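Side-chain contact in diguanylate cyclase TpbB (Pseudomonas aeruginosa, PDB 4IOB), which condenses two GTP molecules into the second messenger cyclic-di-GMP through its cytoplasmic GGDEF domain, the part crystallised here: residues 50-53 with 54-58. Sequence-based numbering, arbitrary orientation.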
loop_
_atom_site.group_PDB
_atom_site.type_symbol
_atom_site.label_atom_id
_atom_site.label_comp_id
_atom_site.label_asym_id
_atom_site.label_seq_id
_atom_site.Cartn_x
_atom_site.Cartn_y
_atom_site.Cartn_z
ATOM N N GLY A 50 -17.804 -3.551 -3.804
ATOM C CA GLY A 50 -16.612 -3.079 -3.109
ATOM C C GLY A 50 -15.594 -4.190 -2.943
ATOM O O GLY A 50 -14.400 -3.990 -3.163
ATOM N N ASP A 51 -16.072 -5.368 -2.553
ATOM C CA ASP A 51 -15.209 -6.530 -2.394
ATOM C C ASP A 51 -14.522 -6.875 -3.710
ATOM O O ASP A 51 -13.295 -6.952 -3.778
ATOM C CB ASP A 51 -16.013 -7.728 -1.889
ATOM C CG ASP A 51 -16.635 -7.480 -0.530
ATOM O OD1 ASP A 51 -16.217 -6.518 0.150
ATOM O OD2 ASP A 51 -17.542 -8.246 -0.139
ATOM N N THR A 52 -15.319 -7.079 -4.753
ATOM C CA THR A 52 -14.780 -7.399 -6.067
ATOM C C THR A 52 -13.657 -6.434 -6.434
ATOM O O THR A 52 -12.684 -6.817 -7.082
ATOM C CB THR A 52 -15.869 -7.353 -7.154
ATOM O OG1 THR A 52 -16.926 -8.257 -6.813
ATOM C CG2 THR A 52 -15.291 -7.746 -8.504
ATOM N N VAL A 53 -13.799 -5.182 -6.012
ATOM C CA VAL A 53 -12.785 -4.169 -6.280
ATOM C C VAL A 53 -11.538 -4.404 -5.434
ATOM O O VAL A 53 -10.416 -4.338 -5.937
ATOM C CB VAL A 53 -13.318 -2.748 -6.024
ATOM C CG1 VAL A 53 -12.198 -1.728 -6.169
ATOM C CG2 VAL A 53 -14.461 -2.432 -6.976
ATOM N N LEU A 54 -11.738 -4.680 -4.148
ATOM C CA LEU A 54 -10.626 -4.974 -3.253
ATOM C C LEU A 54 -9.816 -6.156 -3.773
ATOM O O LEU A 54 -8.592 -6.083 -3.880
ATOM C CB LEU A 54 -11.129 -5.265 -1.837
ATOM C CG LEU A 54 -11.694 -4.078 -1.054
ATOM C CD1 LEU A 54 -12.082 -4.501 0.353
ATOM C CD2 LEU A 54 -10.690 -2.936 -1.017
ATOM N N VAL A 55 -10.508 -7.244 -4.096
ATOM C CA VAL A 55 -9.858 -8.429 -4.638
ATOM C C VAL A 55 -8.998 -8.057 -5.839
ATOM O O VAL A 55 -7.809 -8.374 -5.887
ATOM C CB VAL A 55 -10.887 -9.494 -5.061
ATOM C CG1 VAL A 55 -10.185 -10.694 -5.678
ATOM C CG2 VAL A 55 -11.734 -9.918 -3.871
ATOM N N ASN A 56 -9.606 -7.380 -6.807
ATOM C CA ASN A 56 -8.890 -6.942 -8.000
ATOM C C ASN A 56 -7.684 -6.073 -7.658
ATOM O O ASN A 56 -6.610 -6.229 -8.242
ATOM C CB ASN A 56 -9.832 -6.199 -8.951
ATOM C CG ASN A 56 -10.743 -7.139 -9.717
ATOM O OD1 ASN A 56 -12.048 -6.904 -9.629
ATOM N ND2 ASN A 56 -10.280 -8.063 -10.386
ATOM N N ILE A 57 -7.865 -5.162 -6.707
ATOM C CA ILE A 57 -6.779 -4.299 -6.260
ATOM C C ILE A 57 -5.652 -5.119 -5.641
ATOM O O ILE A 57 -4.475 -4.825 -5.844
ATOM C CB ILE A 57 -7.268 -3.258 -5.236
ATOM C CG1 ILE A 57 -8.294 -2.322 -5.874
ATOM C CG2 ILE A 57 -6.095 -2.461 -4.686
ATOM C CD1 ILE A 57 -8.775 -1.224 -4.951
ATOM N N ALA A 58 -6.023 -6.147 -4.885
ATOM C CA ALA A 58 -5.045 -7.021 -4.248
ATOM C C ALA A 58 -4.133 -7.669 -5.284
ATOM O O ALA A 58 -2.916 -7.726 -5.104
ATOM C CB ALA A 58 -5.747 -8.086 -3.419
#
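G50 O receives the amide of L54 (N to O 2.9 Å), the first of four i to i+4 bonds that join residues 50-53 to the following turn of helix 47-62. The L54 side chain leaves the helix beside this carbonyl: CG stands anti to its own carbonyl carbon (chi1 -70°), next to the backbone N, which brings CG close to G50 O. From there the isobutyl group reaches D77 and F79. The side chain of D51 sets out away from the next turn, and the contact is made by its backbone: D51 O accepts V55 N at 2.8 Å in an almost straight bond, with the CG2 methyl of V55 resting against the same oxygen. The side chains of T52 and N56 run alongside each other in the same direction. T52 O accepts N56 N at 3.1 Å, the donor standing above the carbonyl plane, while CG2 of T52, anti to its backbone N, is the branch on the side of N56. OG1 takes the other position and makes a weak hydrogen bond back to A48 O. V53 closes the series: V53 O accepts I57 N at 2.8 Å, and the CG1 methyl of V53 meets the CD1 end of I57 at 3.7 Å, the two side chains crossing at a slant. I57 also packs on M103 and F79, whereas V53 rests on I107. One face of the helix, carrying V53, L54 and I57, is thereby buried against strand 78-86 and the short hairpin strand 107-108, while D51 and V55 lie exposed. This is regular alpha-helical spacing in an amphipathic helix of the GGDEF domain, whose buried side places L54 and I57 next to the magnesium-binding residues D77 and S35, respectively.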